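Local coordinates for protein NADH dehydrogenase (Methanothermobacter marburgensis, PDB 4R81) that binds flavin mononucleotide in a flavodoxin-like fold and probably oxidises NADH or NADPH with a quinone as electron acceptor, at residues Met4-Leu9 / Ala84-Tyr89; Leu30-His35 / Arg191-Gly196; Asp126-Val131 / Gly165-Thr170. One frame throughout, in Å; residues are numbered along the deposited sequence.

Contact 1: residues Met4-Leu9 / Ala84-Tyr89; sequences MHVYIL and ALAFIY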
ATOM      1  N   MET A   4      -9.317 -17.436 -22.461  1.00 27.05           N
ATOM      2  CA  MET A   4      -9.270 -16.063 -21.984  1.00 26.40           C
ATOM      3  C   MET A   4      -7.862 -15.526 -22.042  1.00 24.86           C
ATOM      4  O   MET A   4      -6.891 -16.276 -21.925  1.00 26.49           O
ATOM      5  CB  MET A   4      -9.799 -15.973 -20.558  1.00 29.13           C
ATOM      6  CG  MET A   4     -11.297 -16.136 -20.493  1.00 33.22           C
ATOM      7  SD  MET A   4     -11.870 -16.196 -18.804  1.00 38.49           S
ATOM      8  CE  MET A   4     -11.065 -17.671 -18.249  1.00 36.93           C
ATOM      9  N   HIS A   5      -7.751 -14.218 -22.236  1.00 23.71           N
ATOM     10  CA  HIS A   5      -6.454 -13.567 -22.189  1.00 22.10           C
ATOM     11  C   HIS A   5      -6.285 -12.845 -20.864  1.00 22.09           C
ATOM     12  O   HIS A   5      -7.170 -12.099 -20.438  1.00 23.21           O
ATOM     13  CB  HIS A   5      -6.276 -12.590 -23.349  1.00 22.17           C
ATOM     14  CG  HIS A   5      -4.962 -11.882 -23.325  1.00 22.48           C
ATOM     15  ND1 HIS A   5      -3.784 -12.489 -23.704  1.00 22.65           N
ATOM     16  CD2 HIS A   5      -4.629 -10.625 -22.943  1.00 23.33           C
ATOM     17  CE1 HIS A   5      -2.786 -11.636 -23.566  1.00 22.92           C
ATOM     18  NE2 HIS A   5      -3.272 -10.498 -23.107  1.00 23.74           N
ATOM     19  N   VAL A   6      -5.153 -13.074 -20.205  1.00 20.75           N
ATOM     20  CA  VAL A   6      -4.900 -12.471 -18.902  1.00 18.41           C
ATOM     21  C   VAL A   6      -3.766 -11.465 -18.974  1.00 19.34           C
ATOM     22  O   VAL A   6      -2.701 -11.779 -19.502  1.00 20.78           O
ATOM     23  CB  VAL A   6      -4.492 -13.534 -17.874  1.00 18.88           C
ATOM     24  CG1 VAL A   6      -4.520 -12.946 -16.469  1.00 18.14           C
ATOM     25  CG2 VAL A   6      -5.422 -14.726 -17.965  1.00 19.57           C
ATOM     26  N   TYR A   7      -3.981 -10.266 -18.436  1.00 18.58           N
ATOM     27  CA  TYR A   7      -2.869  -9.346 -18.227  1.00 18.72           C
ATOM     28  C   TYR A   7      -2.429  -9.493 -16.776  1.00 18.28           C
ATOM     29  O   TYR A   7      -3.210  -9.264 -15.841  1.00 18.01           O
ATOM     30  CB  TYR A   7      -3.216  -7.888 -18.591  1.00 19.28           C
ATOM     31  CG  TYR A   7      -2.056  -6.919 -18.399  1.00 19.65           C
ATOM     32  CD1 TYR A   7      -0.789  -7.204 -18.907  1.00 20.10           C
ATOM     33  CD2 TYR A   7      -2.230  -5.720 -17.709  1.00 20.03           C
ATOM     34  CE1 TYR A   7       0.279  -6.327 -18.728  1.00 21.36           C
ATOM     35  CE2 TYR A   7      -1.175  -4.834 -17.524  1.00 20.59           C
ATOM     36  CZ  TYR A   7       0.080  -5.143 -18.036  1.00 19.73           C
ATOM     37  OH  TYR A   7       1.147  -4.284 -17.865  1.00 19.98           O
ATOM     38  N   ILE A   8      -1.173  -9.902 -16.609  1.00 19.01           N
ATOM     39  CA  ILE A   8      -0.628 -10.269 -15.314  1.00 18.87           C
ATOM     40  C   ILE A   8       0.347  -9.210 -14.835  1.00 18.15           C
ATOM     41  O   ILE A   8       1.408  -9.000 -15.442  1.00 19.97           O
ATOM     42  CB  ILE A   8       0.122 -11.613 -15.386  1.00 18.66           C
ATOM     43  CG1 ILE A   8      -0.783 -12.724 -15.947  1.00 19.12           C
ATOM     44  CG2 ILE A   8       0.654 -11.984 -14.013  1.00 18.18           C
ATOM     45  CD1 ILE A   8      -0.027 -14.004 -16.273  1.00 19.82           C
ATOM     46  N   LEU A   9      -0.018  -8.534 -13.751  1.00 15.95           N
ATOM     47  CA  LEU A   9       0.869  -7.559 -13.128  1.00 16.08           C
ATOM     48  C   LEU A   9       1.749  -8.296 -12.133  1.00 17.06           C
ATOM     49  O   LEU A   9       1.257  -8.936 -11.203  1.00 17.91           O
ATOM     50  CB  LEU A   9       0.071  -6.468 -12.403  1.00 16.35           C
ATOM     51  CG  LEU A   9      -0.657  -5.410 -13.243  1.00 18.37           C
ATOM     52  CD1 LEU A   9       0.307  -4.786 -14.247  1.00 17.50           C
ATOM     53  CD2 LEU A   9      -1.903  -5.982 -13.953  1.00 18.41           C
ATOM     54  N   ALA A  84      -9.173 -11.026 -18.329  1.00 22.78           N
ATOM     55  CA  ALA A  84      -8.884 -11.239 -16.916  1.00 21.13           C
ATOM     56  C   ALA A  84      -7.608 -10.505 -16.524  1.00 20.51           C
ATOM     57  O   ALA A  84      -6.756 -10.254 -17.368  1.00 20.87           O
ATOM     58  CB  ALA A  84      -8.741 -12.737 -16.634  1.00 23.12           C
ATOM     59  N   LEU A  85      -7.493 -10.151 -15.248  1.00 19.95           N
ATOM     60  CA  LEU A  85      -6.259  -9.593 -14.715  1.00 18.50           C
ATOM     61  C   LEU A  85      -5.732 -10.527 -13.643  1.00 18.52           C
ATOM     62  O   LEU A  85      -6.488 -11.276 -13.018  1.00 19.98           O
ATOM     63  CB  LEU A  85      -6.492  -8.203 -14.105  1.00 19.84           C
ATOM     64  CG  LEU A  85      -6.968  -7.078 -15.030  1.00 19.80           C
ATOM     65  CD1 LEU A  85      -7.265  -5.799 -14.240  1.00 21.29           C
ATOM     66  CD2 LEU A  85      -5.958  -6.802 -16.142  1.00 21.05           C
ATOM     67  N   ALA A  86      -4.429 -10.490 -13.428  1.00 18.24           N
ATOM     68  CA  ALA A  86      -3.854 -11.189 -12.294  1.00 17.29           C
ATOM     69  C   ALA A  86      -2.818 -10.298 -11.641  1.00 18.42           C
ATOM     70  O   ALA A  86      -2.188  -9.475 -12.307  1.00 19.51           O
ATOM     71  CB  ALA A  86      -3.258 -12.521 -12.725  1.00 17.06           C
ATOM     72  N   PHE A  87      -2.670 -10.446 -10.330  1.00 16.95           N
ATOM     73  CA  PHE A  87      -1.716  -9.664  -9.560  1.00 16.63           C
ATOM     74  C   PHE A  87      -0.898 -10.630  -8.724  1.00 18.06           C
ATOM     75  O   PHE A  87      -1.444 -11.383  -7.915  1.00 18.50           O
ATOM     76  CB  PHE A  87      -2.446  -8.646  -8.676  1.00 17.40           C
ATOM     77  CG  PHE A  87      -3.236  -7.642  -9.459  1.00 17.11           C
ATOM     78  CD1 PHE A  87      -4.518  -7.942  -9.913  1.00 17.58           C
ATOM     79  CD2 PHE A  87      -2.685  -6.406  -9.781  1.00 17.56           C
ATOM     80  CE1 PHE A  87      -5.249  -7.014 -10.658  1.00 18.07           C
ATOM     81  CE2 PHE A  87      -3.409  -5.472 -10.524  1.00 18.47           C
ATOM     82  CZ  PHE A  87      -4.690  -5.779 -10.965  1.00 18.37           C
ATOM     83  N   ILE A  88       0.411 -10.623  -8.945  1.00 16.19           N
ATOM     84  CA  ILE A  88       1.313 -11.556  -8.290  1.00 15.37           C
ATOM     85  C   ILE A  88       2.414 -10.765  -7.603  1.00 16.06           C
ATOM     86  O   ILE A  88       3.165 -10.030  -8.249  1.00 17.44           O
ATOM     87  CB  ILE A  88       1.918 -12.550  -9.308  1.00 16.19           C
ATOM     88  CG1 ILE A  88       0.791 -13.371  -9.957  1.00 16.23           C
ATOM     89  CG2 ILE A  88       2.956 -13.459  -8.626  1.00 17.26           C
ATOM     90  CD1 ILE A  88       1.269 -14.351 -11.018  1.00 16.58           C
ATOM     91  N   TYR A  89       2.489 -10.892  -6.281  1.00 16.40           N
ATOM     92  CA  TYR A  89       3.388 -10.067  -5.478  1.00 16.08           C
ATOM     93  C   TYR A  89       3.590 -10.673  -4.096  1.00 16.62           C
ATOM     94  O   TYR A  89       2.769 -11.473  -3.634  1.00 16.79           O
ATOM     95  CB  TYR A  89       2.828  -8.641  -5.351  1.00 16.82           C
ATOM     96  CG  TYR A  89       1.463  -8.575  -4.691  1.00 16.79           C
ATOM     97  CD1 TYR A  89       0.305  -8.698  -5.447  1.00 17.58           C
ATOM     98  CD2 TYR A  89       1.333  -8.402  -3.319  1.00 16.88           C
ATOM     99  CE1 TYR A  89      -0.946  -8.652  -4.865  1.00 17.82           C
ATOM    100  CE2 TYR A  89       0.075  -8.357  -2.719  1.00 18.25           C
ATOM    101  CZ  TYR A  89      -1.062  -8.480  -3.503  1.00 17.30           C
ATOM    102  OH  TYR A  89      -2.314  -8.439  -2.932  1.00 17.99           O
TER
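Leu-9 lies alongside Phe-87, both side chains pointing the same way from neighbouring parallel strands. The leucine can be followed outward. Its CB rests 3.8 Å from Phe-87 CD2 and equally near the carbonyl oxygen of Ala-86. CG then moves along the ring to 3.9 Å from Phe-87 CE2. At the tip CD2 touches the same CE2 at 3.8 Å, approaching the ring obliquely. CG of Phe-87 is anti to its own carbonyl carbon (chi1 -62°), which swings the ring toward the leucine. Were Phe-87 an alanine, the ring would be gone, and Leu-9 would probably lose the apolar surface along its CB, CG and CD2 and border a gap. On the same face Leu-85 CD2 reaches the edge of the Tyr-7 ring and packs 3.8 Å from Tyr-7 CB. The tyrosine hydroxyl lies elsewhere, hydrogen-bonded to Glu-75 and Arg-78. On the other face the methyl of Ala-86 sits between Val-6 CG1 and Ile-8 CG1, at 4.0 and 4.1 Å. Farther along, Ile-8 CG2 meets Ile-88 CD1. Five backbone hydrogen bonds join the strands, from Ala-84 N to His-5 O at one end to Ile-88 N to Leu-9 O at the other. The last is the straightest, with an angle of 164° at the hydrogen.

Strand 84-90 is the middle one of the five parallel strands in this flavodoxin-like fold, with 5-10 beside it. Helix 18-32 covers the face of Ile-8, Ala-86 and Ile-88 through Val-22, Leu-23 and Phe-26. Helix 98-107 covers the face of Leu-9 and Phe-87 through Leu-100, Trp-103 and Phe-104. Strand 36-41 pairs with 5-10, and strand 129-135 pairs with 84-90.

Contact 2: residues Leu30-His35 / Arg191-Gly196; sequences LSEAGH and RARRAG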
ATOM      1  N   LEU A  30      -2.466 -21.572 -16.838  1.00 20.59           N
ATOM      2  CA  LEU A  30      -3.144 -20.854 -17.914  1.00 20.45           C
ATOM      3  C   LEU A  30      -2.954 -21.572 -19.250  1.00 22.36           C
ATOM      4  O   LEU A  30      -3.918 -21.807 -19.988  1.00 22.89           O
ATOM      5  CB  LEU A  30      -2.615 -19.423 -18.029  1.00 19.54           C
ATOM      6  CG  LEU A  30      -3.026 -18.436 -16.943  1.00 18.31           C
ATOM      7  CD1 LEU A  30      -2.415 -17.069 -17.246  1.00 18.58           C
ATOM      8  CD2 LEU A  30      -4.553 -18.338 -16.815  1.00 19.69           C
ATOM      9  N   SER A  31      -1.718 -21.943 -19.558  1.00 23.81           N
ATOM     10  CA  SER A  31      -1.442 -22.608 -20.829  1.00 24.91           C
ATOM     11  C   SER A  31      -2.111 -23.978 -20.894  1.00 26.15           C
ATOM     12  O   SER A  31      -2.624 -24.364 -21.944  1.00 27.38           O
ATOM     13  CB  SER A  31       0.061 -22.733 -21.061  1.00 25.72           C
ATOM     14  OG  SER A  31       0.645 -21.449 -21.186  1.00 28.93           O
ATOM     15  N   GLU A  32      -2.103 -24.703 -19.774  1.00 27.66           N
ATOM     16  CA  GLU A  32      -2.775 -26.004 -19.680  1.00 30.44           C
ATOM     17  C   GLU A  32      -4.236 -25.884 -20.098  1.00 29.45           C
ATOM     18  O   GLU A  32      -4.770 -26.754 -20.786  1.00 31.28           O
ATOM     19  CB  GLU A  32      -2.709 -26.551 -18.243  1.00 34.92           C
ATOM     20  CG  GLU A  32      -1.414 -27.281 -17.881  1.00 39.07           C
ATOM     21  CD  GLU A  32      -1.289 -27.599 -16.389  1.00 41.71           C
ATOM     22  OE1 GLU A  32      -2.172 -27.197 -15.596  1.00 40.40           O
ATOM     23  OE2 GLU A  32      -0.292 -28.254 -16.007  1.00 43.75           O
ATOM     24  N   ALA A  33      -4.868 -24.792 -19.680  1.00 28.49           N
ATOM     25  CA  ALA A  33      -6.297 -24.582 -19.896  1.00 27.69           C
ATOM     26  C   ALA A  33      -6.610 -23.878 -21.212  1.00 27.47           C
ATOM     27  O   ALA A  33      -7.772 -23.621 -21.514  1.00 29.57           O
ATOM     28  CB  ALA A  33      -6.900 -23.805 -18.728  1.00 26.28           C
ATOM     29  N   GLY A  34      -5.582 -23.565 -21.994  1.00 24.93           N
ATOM     30  CA  GLY A  34      -5.798 -22.939 -23.287  1.00 26.24           C
ATOM     31  C   GLY A  34      -5.896 -21.425 -23.251  1.00 25.96           C
ATOM     32  O   GLY A  34      -6.218 -20.792 -24.260  1.00 27.62           O
ATOM     33  N   HIS A  35      -5.607 -20.840 -22.093  1.00 25.24           N
ATOM     34  CA  HIS A  35      -5.650 -19.394 -21.939  1.00 23.91           C
ATOM     35  C   HIS A  35      -4.365 -18.751 -22.447  1.00 23.81           C
ATOM     36  O   HIS A  35      -3.347 -19.428 -22.622  1.00 25.44           O
ATOM     37  CB  HIS A  35      -5.896 -19.035 -20.474  1.00 22.79           C
ATOM     38  CG  HIS A  35      -7.168 -19.608 -19.933  1.00 24.42           C
ATOM     39  ND1 HIS A  35      -8.364 -19.527 -20.610  1.00 26.32           N
ATOM     40  CD2 HIS A  35      -7.429 -20.273 -18.782  1.00 24.87           C
ATOM     41  CE1 HIS A  35      -9.311 -20.116 -19.900  1.00 25.16           C
ATOM     42  NE2 HIS A  35      -8.770 -20.576 -18.787  1.00 25.96           N
ATOM     43  N   ARG A 191      -1.213 -24.603  -5.777  1.00 22.89           N
ATOM     44  CA  ARG A 191      -2.354 -23.693  -5.728  1.00 22.33           C
ATOM     45  C   ARG A 191      -2.288 -22.658  -6.851  1.00 22.00           C
ATOM     46  O   ARG A 191      -3.298 -22.364  -7.501  1.00 21.88           O
ATOM     47  CB  ARG A 191      -2.440 -23.015  -4.353  1.00 21.48           C
ATOM     48  CG  ARG A 191      -2.752 -24.007  -3.222  1.00 23.19           C
ATOM     49  CD  ARG A 191      -2.688 -23.369  -1.854  1.00 25.80           C
ATOM     50  NE  ARG A 191      -3.660 -22.293  -1.722  1.00 25.54           N
ATOM     51  CZ  ARG A 191      -3.553 -21.295  -0.857  1.00 24.89           C
ATOM     52  NH1 ARG A 191      -2.504 -21.228  -0.050  1.00 26.78           N
ATOM     53  NH2 ARG A 191      -4.486 -20.354  -0.812  1.00 26.05           N
ATOM     54  N   ALA A 192      -1.096 -22.121  -7.084  1.00 20.86           N
ATOM     55  CA  ALA A 192      -0.915 -21.129  -8.135  1.00 21.94           C
ATOM     56  C   ALA A 192      -1.241 -21.721  -9.508  1.00 21.87           C
ATOM     57  O   ALA A 192      -1.929 -21.101 -10.325  1.00 20.72           O
ATOM     58  CB  ALA A 192       0.496 -20.585  -8.105  1.00 22.52           C
ATOM     59  N   ARG A 193      -0.753 -22.931  -9.756  1.00 21.49           N
ATOM     60  CA  ARG A 193      -1.007 -23.604 -11.024  1.00 23.10           C
ATOM     61  C   ARG A 193      -2.504 -23.853 -11.185  1.00 23.65           C
ATOM     62  O   ARG A 193      -3.070 -23.615 -12.256  1.00 22.79           O
ATOM     63  CB  ARG A 193      -0.211 -24.911 -11.095  1.00 24.89           C
ATOM     64  CG  ARG A 193      -0.144 -25.551 -12.475  1.00 29.49           C
ATOM     65  CD  ARG A 193       1.030 -26.531 -12.554  1.00 33.02           C
ATOM     66  NE  ARG A 193       1.515 -26.904 -11.222  1.00 38.45           N
ATOM     67  CZ  ARG A 193       2.718 -26.596 -10.737  1.00 41.09           C
ATOM     68  NH1 ARG A 193       3.053 -26.975  -9.509  1.00 40.52           N
ATOM     69  NH2 ARG A 193       3.590 -25.923 -11.474  1.00 41.86           N
ATOM     70  N   ARG A 194      -3.143 -24.296 -10.106  1.00 22.93           N
ATOM     71  CA  ARG A 194      -4.573 -24.581 -10.115  1.00 22.71           C
ATOM     72  C   ARG A 194      -5.375 -23.323 -10.439  1.00 22.10           C
ATOM     73  O   ARG A 194      -6.374 -23.383 -11.149  1.00 22.27           O
ATOM     74  CB  ARG A 194      -5.001 -25.162  -8.766  1.00 22.42           C
ATOM     75  CG  ARG A 194      -6.455 -25.612  -8.702  1.00 23.56           C
ATOM     76  CD  ARG A 194      -6.840 -26.067  -7.291  1.00 26.44           C
ATOM     77  NE  ARG A 194      -6.031 -27.207  -6.867  1.00 26.95           N
ATOM     78  CZ  ARG A 194      -5.449 -27.321  -5.676  1.00 27.07           C
ATOM     79  NH1 ARG A 194      -5.585 -26.365  -4.762  1.00 26.01           N
ATOM     80  NH2 ARG A 194      -4.730 -28.401  -5.402  1.00 28.01           N
ATOM     81  N   ALA A 195      -4.924 -22.183  -9.926  1.00 20.85           N
ATOM     82  CA  ALA A 195      -5.629 -20.929 -10.143  1.00 20.95           C
ATOM     83  C   ALA A 195      -5.623 -20.532 -11.613  1.00 22.87           C
ATOM     84  O   ALA A 195      -6.580 -19.930 -12.106  1.00 25.74           O
ATOM     85  CB  ALA A 195      -5.038 -19.830  -9.292  1.00 20.54           C
ATOM     86  N   GLY A 196      -4.544 -20.884 -12.310  1.00 21.96           N
ATOM     87  CA  GLY A 196      -4.440 -20.643 -13.740  1.00 22.32           C
ATOM     88  C   GLY A 196      -5.318 -21.599 -14.526  1.00 22.63           C
ATOM     89  O   GLY A 196      -6.052 -21.190 -15.430  1.00 23.22           O
TER
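Leu-30 packs against the backbone of Gly-196, where the end of helix 18-32 meets helix 185-197. This is the tight part. Leu-30 CD2 lies 3.8 Å from Gly-196 CA and 3.5 Å from Gly-196 O, and the two CA atoms are only 4.4 Å apart. Glycine suits this close approach, because a CB at position 196 would run into Leu-30 N. The carbonyl oxygen of Gly-196 also lies at the edge of the His-35 ring, in its plane, 3.7 Å from CD2. Ala-33 O lies over one face of that ring, and His-35 ND1 is hydrogen-bonded to Met-4 N.

The outer side is loose. Glu-32 is solvent-exposed, and its carboxylate crosses the aliphatic part of Arg-193. OE1 is 4.1 Å from Arg-193 CG, and OE2 is 4.1 Å from Arg-193 CD. The carboxylate and guanidinium planes are 53° apart, and OE2 stays 5.3 Å from Arg-193 NE. The charges find their mates elsewhere: Glu-32 OE1 in Arg-197, Arg-193 NH2 in Glu-28.

Gly-34 closes helix 18-32 with a Schellman motif. The helices thus meet through backbone and apolar atoms inside, and their outer charges pair with residues beside the contact.

Contact 3: residues Asp126-Val131 / Gly165-Thr170; sequences DIEKAV and GVKNVT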
ATOM      1  N   ASP A 126     -13.463  -3.385 -18.440  1.00 27.90           N
ATOM      2  CA  ASP A 126     -14.253  -4.530 -18.869  1.00 28.61           C
ATOM      3  C   ASP A 126     -13.474  -5.822 -18.631  1.00 26.25           C
ATOM      4  O   ASP A 126     -12.830  -6.353 -19.534  1.00 27.07           O
ATOM      5  CB  ASP A 126     -14.627  -4.382 -20.342  1.00 29.82           C
ATOM      6  CG  ASP A 126     -15.526  -5.490 -20.826  1.00 33.11           C
ATOM      7  OD1 ASP A 126     -16.228  -6.095 -19.988  1.00 33.61           O
ATOM      8  OD2 ASP A 126     -15.532  -5.755 -22.045  1.00 35.16           O
ATOM      9  N   ILE A 127     -13.546  -6.320 -17.402  1.00 26.29           N
ATOM     10  CA  ILE A 127     -12.743  -7.461 -16.977  1.00 25.75           C
ATOM     11  C   ILE A 127     -13.616  -8.447 -16.218  1.00 25.26           C
ATOM     12  O   ILE A 127     -14.249  -8.083 -15.216  1.00 26.36           O
ATOM     13  CB  ILE A 127     -11.579  -7.016 -16.061  1.00 25.24           C
ATOM     14  CG1 ILE A 127     -10.545  -6.193 -16.843  1.00 26.12           C
ATOM     15  CG2 ILE A 127     -10.913  -8.227 -15.401  1.00 25.32           C
ATOM     16  CD1 ILE A 127      -9.760  -6.989 -17.898  1.00 26.42           C
ATOM     17  N   GLU A 128     -13.647  -9.689 -16.691  1.00 24.63           N
ATOM     18  CA  GLU A 128     -14.533 -10.705 -16.129  1.00 25.96           C
ATOM     19  C   GLU A 128     -14.040 -11.231 -14.780  1.00 25.25           C
ATOM     20  O   GLU A 128     -14.846 -11.504 -13.881  1.00 26.93           O
ATOM     21  CB  GLU A 128     -14.704 -11.863 -17.120  1.00 29.45           C
ATOM     22  CG  GLU A 128     -15.899 -12.765 -16.837  1.00 34.93           C
ATOM     23  CD  GLU A 128     -17.245 -12.066 -17.045  1.00 39.95           C
ATOM     24  OE1 GLU A 128     -17.332 -11.133 -17.882  1.00 40.96           O
ATOM     25  OE2 GLU A 128     -18.224 -12.452 -16.368  1.00 41.87           O
ATOM     26  N   LYS A 129     -12.720 -11.343 -14.633  1.00 24.45           N
ATOM     27  CA  LYS A 129     -12.134 -11.940 -13.434  1.00 23.94           C
ATOM     28  C   LYS A 129     -10.751 -11.389 -13.116  1.00 22.08           C
ATOM     29  O   LYS A 129      -9.939 -11.177 -14.010  1.00 21.90           O
ATOM     30  CB  LYS A 129     -12.032 -13.459 -13.596  1.00 26.63           C
ATOM     31  CG  LYS A 129     -11.573 -14.195 -12.346  1.00 29.42           C
ATOM     32  CD  LYS A 129     -11.752 -15.689 -12.517  1.00 31.78           C
ATOM     33  CE  LYS A 129     -11.732 -16.430 -11.185  1.00 33.46           C
ATOM     34  NZ  LYS A 129     -11.703 -17.913 -11.401  1.00 33.96           N
ATOM     35  N   ALA A 130     -10.488 -11.175 -11.833  1.00 20.50           N
ATOM     36  CA  ALA A 130      -9.147 -10.865 -11.373  1.00 21.28           C
ATOM     37  C   ALA A 130      -8.726 -11.903 -10.345  1.00 21.15           C
ATOM     38  O   ALA A 130      -9.510 -12.268  -9.461  1.00 21.37           O
ATOM     39  CB  ALA A 130      -9.087  -9.475 -10.774  1.00 21.14           C
ATOM     40  N   VAL A 131      -7.489 -12.375 -10.472  1.00 20.66           N
ATOM     41  CA  VAL A 131      -6.905 -13.333  -9.545  1.00 21.37           C
ATOM     42  C   VAL A 131      -5.716 -12.690  -8.827  1.00 20.60           C
ATOM     43  O   VAL A 131      -4.809 -12.147  -9.466  1.00 21.27           O
ATOM     44  CB  VAL A 131      -6.399 -14.579 -10.293  1.00 23.43           C
ATOM     45  CG1 VAL A 131      -5.797 -15.581  -9.318  1.00 24.60           C
ATOM     46  CG2 VAL A 131      -7.529 -15.220 -11.092  1.00 26.39           C
ATOM     47  N   GLY A 165     -15.064  -2.166 -11.067  1.00 25.69           N
ATOM     48  CA  GLY A 165     -15.869  -2.842 -12.066  1.00 25.45           C
ATOM     49  C   GLY A 165     -15.488  -4.263 -12.444  1.00 26.45           C
ATOM     50  O   GLY A 165     -16.193  -4.887 -13.230  1.00 28.05           O
ATOM     51  N   VAL A 166     -14.380  -4.778 -11.916  1.00 25.56           N
ATOM     52  CA  VAL A 166     -14.035  -6.180 -12.153  1.00 25.50           C
ATOM     53  C   VAL A 166     -15.202  -7.060 -11.683  1.00 25.55           C
ATOM     54  O   VAL A 166     -15.706  -6.881 -10.580  1.00 25.93           O
ATOM     55  CB  VAL A 166     -12.748  -6.580 -11.419  1.00 26.27           C
ATOM     56  CG1 VAL A 166     -12.470  -8.063 -11.619  1.00 27.59           C
ATOM     57  CG2 VAL A 166     -11.573  -5.741 -11.915  1.00 26.88           C
ATOM     58  N   LYS A 167     -15.643  -7.998 -12.519  1.00 26.28           N
ATOM     59  CA  LYS A 167     -16.902  -8.689 -12.246  1.00 28.01           C
ATOM     60  C   LYS A 167     -16.806  -9.790 -11.191  1.00 27.96           C
ATOM     61  O   LYS A 167     -17.768 -10.042 -10.458  1.00 29.86           O
ATOM     62  CB  LYS A 167     -17.508  -9.226 -13.546  1.00 30.55           C
ATOM     63  CG  LYS A 167     -17.819  -8.123 -14.543  1.00 31.67           C
ATOM     64  CD  LYS A 167     -18.698  -8.598 -15.688  1.00 32.94           C
ATOM     65  CE  LYS A 167     -19.032  -7.438 -16.608  1.00 34.90           C
ATOM     66  NZ  LYS A 167     -17.814  -6.929 -17.312  1.00 35.19           N
ATOM     67  N   ASN A 168     -15.646 -10.430 -11.118  1.00 28.69           N
ATOM     68  CA  ASN A 168     -15.422 -11.567 -10.231  1.00 27.66           C
ATOM     69  C   ASN A 168     -13.982 -11.527  -9.750  1.00 24.25           C
ATOM     70  O   ASN A 168     -13.079 -11.245 -10.540  1.00 25.25           O
ATOM     71  CB  ASN A 168     -15.654 -12.889 -10.974  1.00 30.08           C
ATOM     72  CG  ASN A 168     -17.082 -13.054 -11.453  1.00 33.12           C
ATOM     73  OD1 ASN A 168     -17.962 -13.446 -10.687  1.00 35.19           O
ATOM     74  ND2 ASN A 168     -17.320 -12.767 -12.732  1.00 32.20           N
ATOM     75  N   VAL A 169     -13.765 -11.799  -8.466  1.00 23.92           N
ATOM     76  CA  VAL A 169     -12.418 -11.767  -7.894  1.00 24.36           C
ATOM     77  C   VAL A 169     -12.117 -12.966  -6.991  1.00 25.59           C
ATOM     78  O   VAL A 169     -13.001 -13.483  -6.294  1.00 26.92           O
ATOM     79  CB  VAL A 169     -12.152 -10.466  -7.090  1.00 24.49           C
ATOM     80  CG1 VAL A 169     -12.269  -9.237  -7.979  1.00 24.18           C
ATOM     81  CG2 VAL A 169     -13.097 -10.365  -5.901  1.00 25.65           C
ATOM     82  N   THR A 170     -10.853 -13.384  -7.005  1.00 25.47           N
ATOM     83  CA  THR A 170     -10.349 -14.457  -6.157  1.00 28.00           C
ATOM     84  C   THR A 170      -8.999 -14.036  -5.588  1.00 27.28           C
ATOM     85  O   THR A 170      -8.193 -13.444  -6.297  1.00 26.33           O
ATOM     86  CB  THR A 170     -10.119 -15.756  -6.960  1.00 31.76           C
ATOM     87  OG1 THR A 170     -11.337 -16.161  -7.599  1.00 35.11           O
ATOM     88  CG2 THR A 170      -9.643 -16.870  -6.045  1.00 32.22           C
TER
HETATM   89  O   HOH W   1     -15.808  -5.131 -15.764  1.00 27.90           O
HETATM   90  O   HOH W   2     -16.254  -8.966 -18.605  1.00 37.27           O
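The Asn-168 amide and the Glu-128 carboxylate lie side by side, pointing the same way, with their planes 40° apart. Asn-168 ND2 donates to Glu-128 O at 3.0 Å, and this oxygen lies in the amide plane. With CG anti to the carbonyl carbon (chi1 -63°), the amide turns its N-H toward the neighbouring chain segment. Lys-167 CD leans over one face of the carboxylate, off its centre, 3.6 Å from Glu-128 OE1. A bend at chi4 carries NZ on to Asp-126 OD1, 3.2 Å away, in a salt bridge whose hydrogen bond is weak. One water links Lys-167 NZ to Glu-128 OE1. A second joins it to Ile-127 N and Gly-165 O, so NZ has one direct, weak bond and two water partners.

On the inner side Val-166 CG1 packs 3.8 Å from Ala-130 CB and also touches Ile-127 CG2. Lys-129 runs out extended past Thr-170 OG1, and its NZ bonds to the carbonyls of Leu-199 and His-201. Backbone bonds include Lys-167 N to Ile-127 O and Thr-170 N to Ala-130 O.

Gly-165 ends helix 148-162 in a Schellman motif. Strand 129-135, that helix and strand 169-174 form the beta-alpha-beta crossover typical of the flavodoxin-like fold.

In the fold
Contacts 1 and 3 lie in the same five-stranded parallel sheet, with centres about 10 Å apart. Strands 84-90 and 129-135 are neighbours there, and backbone hydrogen bonds of Leu-85 and Phe-87 to the 129-131 segment connect the two contacts directly. Contact 2 joins helices 18-32 and 185-197, about 12 Å from contact 1 and 16 Å from contact 3, centre to centre. Leu-30 packs on Val-6 and Ile-8, linking contact 2 to contact 1. Along the chain contacts 1 and 2 alternate (4-9, 30-35, 84-89, 191-196), and both segments of contact 3 fall between those of contact 2. Thus early and late parts of the chain meet in one flavodoxin-like domain, the fold that carries the FMN.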